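Local coordinates for cell wall surface anchor protein (Streptococcus agalactiae, PDB 4Z1P) that probably acts as a surface adhesin of the antigen I/II family, displayed on the streptococcal cell wall to attach the bacterium to host or microbial partners, at residues P61-L65 / F149-I154. Residues are numbered along the deposited sequence; the frame is centred on the assembly and turned at random.
Sequences PNEAL and FTKGQI
Asn62 OD1 is gripped by two backbone N-H groups: Ala64 N (3.3 Å), which sits well above the carbonyl plane and closes an Asx turn, and Lys155 N just past Ile154. From the same amide, ND2 crosses to the backbone O of Gln153 in a fairly straight hydrogen bond (2.9 Å, 160° at the hydrogen), and that oxygen lies close to the amide plane. With CG set between the backbone N and the carbonyl carbon (chi1 79°), the amide reaches both its own turn and the strand. Asn62 to Leu65 form a type I turn, linking strand 55-61 of one sheet to strand 65-75 of the other. The turn presents the methyl of Ala64 to Phe149: CB stands 3.3 Å from the ring centroid and nearly on the normal, a CH-pi contact over the middle of one face. The opposite face bears Lys151 O, offset toward the rim, so the ring is sandwiched between this methyl and a carbonyl of its own loop. Deeper in, Leu65 CD2 meets Ile154 CG2 at 3.5 Å, the two side chains crossing at about a right angle beside Tyr32. In a two-sheet sandwich consistent with an immunoglobulin-like fold, bonds at both ends of the amide fix its rotation and tie the inter-sheet turn to strand 153-162.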
ATOM      1  N   PRO A  61      -2.179 -11.297  10.805  1.00 14.35           N
ATOM      2  CA  PRO A  61      -2.618 -10.382   9.753  1.00 15.61           C
ATOM      3  C   PRO A  61      -4.113 -10.614   9.452  1.00 15.09           C
ATOM      4  O   PRO A  61      -4.620 -11.711   9.667  1.00 16.48           O
ATOM      5  CB  PRO A  61      -1.760 -10.794   8.541  1.00 16.17           C
ATOM      6  CG  PRO A  61      -1.228 -12.126   8.839  1.00 16.40           C
ATOM      7  CD  PRO A  61      -1.471 -12.476  10.257  1.00 15.43           C
ATOM      8  N   ASN A  62      -4.794  -9.656   8.884  1.00 16.04           N
ATOM      9  CA  ASN A  62      -6.162  -9.944   8.347  1.00 18.29           C
ATOM     10  C   ASN A  62      -6.078 -10.491   6.915  1.00 19.69           C
ATOM     11  O   ASN A  62      -4.987 -10.733   6.388  1.00 20.17           O
ATOM     12  CB  ASN A  62      -7.085  -8.752   8.539  1.00 18.40           C
ATOM     13  CG  ASN A  62      -6.882  -7.665   7.511  1.00 17.65           C
ATOM     14  OD1 ASN A  62      -5.857  -7.577   6.863  1.00 15.03           O
ATOM     15  ND2 ASN A  62      -7.892  -6.818   7.364  1.00 17.57           N
ATOM     16  N   GLU A  63      -7.223 -10.690   6.279  1.00 18.82           N
ATOM     17  CA  GLU A  63      -7.281 -11.383   5.006  1.00 23.74           C
ATOM     18  C   GLU A  63      -6.564 -10.628   3.898  1.00 20.26           C
ATOM     19  O   GLU A  63      -6.425 -11.102   2.812  1.00 23.06           O
ATOM     20  CB  GLU A  63      -8.783 -11.668   4.658  1.00 29.26           C
ATOM     21  CG  GLU A  63      -9.663 -10.430   4.412  1.00 31.05           C
ATOM     22  CD  GLU A  63     -10.237  -9.720   5.654  1.00 37.60           C
ATOM     23  OE1 GLU A  63      -9.910 -10.060   6.851  1.00 37.89           O
ATOM     24  OE2 GLU A  63     -11.072  -8.784   5.414  1.00 42.79           O
ATOM     25  N   ALA A  64      -6.166  -9.406   4.137  1.00 18.03           N
ATOM     26  CA  ALA A  64      -5.612  -8.640   3.035  1.00 19.28           C
ATOM     27  C   ALA A  64      -4.215  -9.001   2.709  1.00 19.06           C
ATOM     28  O   ALA A  64      -3.763  -8.707   1.597  1.00 19.82           O
ATOM     29  CB  ALA A  64      -5.661  -7.159   3.293  1.00 18.52           C
ATOM     30  N   LEU A  65      -3.480  -9.526   3.685  1.00 17.31           N
ATOM     31  CA  LEU A  65      -2.108  -9.724   3.490  1.00 17.63           C
ATOM     32  C   LEU A  65      -1.746 -11.056   2.884  1.00 17.93           C
ATOM     33  O   LEU A  65      -2.334 -12.080   3.170  1.00 17.86           O
ATOM     34  CB  LEU A  65      -1.350  -9.458   4.804  1.00 18.17           C
ATOM     35  CG  LEU A  65      -1.505  -8.002   5.281  1.00 19.81           C
ATOM     36  CD1 LEU A  65      -0.900  -7.865   6.639  1.00 21.99           C
ATOM     37  CD2 LEU A  65      -0.895  -7.037   4.300  1.00 20.90           C
ATOM     38  N   PHE A 149      -7.555  -8.197  -2.860  1.00 24.00           N
ATOM     39  CA  PHE A 149      -8.012  -7.263  -1.854  1.00 24.00           C
ATOM     40  C   PHE A 149      -7.871  -5.866  -2.441  1.00 21.47           C
ATOM     41  O   PHE A 149      -6.775  -5.292  -2.462  1.00 21.50           O
ATOM     42  CB  PHE A 149      -7.191  -7.437  -0.548  1.00 21.50           C
ATOM     43  CG  PHE A 149      -7.760  -6.689   0.610  1.00 22.47           C
ATOM     44  CD1 PHE A 149      -8.732  -7.270   1.430  1.00 22.48           C
ATOM     45  CD2 PHE A 149      -7.331  -5.384   0.883  1.00 21.92           C
ATOM     46  CE1 PHE A 149      -9.243  -6.576   2.514  1.00 22.21           C
ATOM     47  CE2 PHE A 149      -7.885  -4.672   1.937  1.00 21.74           C
ATOM     48  CZ  PHE A 149      -8.850  -5.281   2.745  1.00 23.16           C
ATOM     49  N   THR A 150      -8.983  -5.293  -2.886  1.00 24.25           N
ATOM     50  CA  THR A 150      -8.949  -4.050  -3.680  1.00 24.10           C
ATOM     51  C   THR A 150      -9.459  -2.821  -2.895  1.00 25.16           C
ATOM     52  O   THR A 150      -9.314  -1.691  -3.360  1.00 26.54           O
ATOM     53  CB  THR A 150      -9.797  -4.195  -4.967  1.00 23.32           C
ATOM     54  OG1 THR A 150     -11.149  -4.361  -4.587  1.00 26.44           O
ATOM     55  CG2 THR A 150      -9.335  -5.387  -5.811  1.00 25.39           C
ATOM     56  N   LYS A 151     -10.057  -3.022  -1.740  1.00 22.62           N
ATOM     57  CA  LYS A 151     -10.416  -1.937  -0.836  1.00 24.14           C
ATOM     58  C   LYS A 151     -10.666  -2.448   0.553  1.00 22.86           C
ATOM     59  O   LYS A 151     -10.822  -3.645   0.782  1.00 24.83           O
ATOM     60  CB  LYS A 151     -11.641  -1.177  -1.264  1.00 24.73           C
ATOM     61  CG  LYS A 151     -12.738  -2.150  -1.628  1.00 29.86           C
ATOM     62  CD  LYS A 151     -14.071  -1.407  -1.767  1.00 36.09           C
ATOM     63  CE  LYS A 151     -15.066  -2.235  -2.547  1.00 39.15           C
ATOM     64  NZ  LYS A 151     -15.344  -3.514  -1.843  1.00 40.56           N
ATOM     65  N   GLY A 152     -10.779  -1.515   1.477  1.00 21.59           N
ATOM     66  CA  GLY A 152     -10.880  -1.837   2.895  1.00 22.21           C
ATOM     67  C   GLY A 152      -9.554  -1.720   3.614  1.00 23.27           C
ATOM     68  O   GLY A 152      -8.551  -1.183   3.074  1.00 22.95           O
ATOM     69  N   GLN A 153      -9.554  -2.223   4.842  1.00 21.89           N
ATOM     70  CA  GLN A 153      -8.488  -1.938   5.773  1.00 23.18           C
ATOM     71  C   GLN A 153      -7.606  -3.162   5.814  1.00 20.31           C
ATOM     72  O   GLN A 153      -8.075  -4.280   5.878  1.00 18.97           O
ATOM     73  CB  GLN A 153      -9.041  -1.731   7.158  1.00 26.36           C
ATOM     74  CG  GLN A 153      -9.783  -0.440   7.384  1.00 33.34           C
ATOM     75  CD  GLN A 153     -10.247  -0.342   8.837  1.00 40.95           C
ATOM     76  OE1 GLN A 153     -10.833  -1.281   9.389  1.00 43.55           O
ATOM     77  NE2 GLN A 153      -9.972   0.785   9.467  1.00 46.08           N
ATOM     78  N   ILE A 154      -6.328  -2.911   5.724  1.00 19.95           N
ATOM     79  CA  ILE A 154      -5.293  -3.848   6.048  1.00 17.73           C
ATOM     80  C   ILE A 154      -5.018  -3.767   7.518  1.00 17.54           C
ATOM     81  O   ILE A 154      -4.834  -2.665   8.047  1.00 20.56           O
ATOM     82  CB  ILE A 154      -4.015  -3.531   5.290  1.00 16.34           C
ATOM     83  CG1 ILE A 154      -4.301  -3.636   3.790  1.00 16.93           C
ATOM     84  CG2 ILE A 154      -2.912  -4.530   5.687  1.00 17.80           C
ATOM     85  CD1 ILE A 154      -3.350  -2.899   2.912  1.00 17.26           C
TER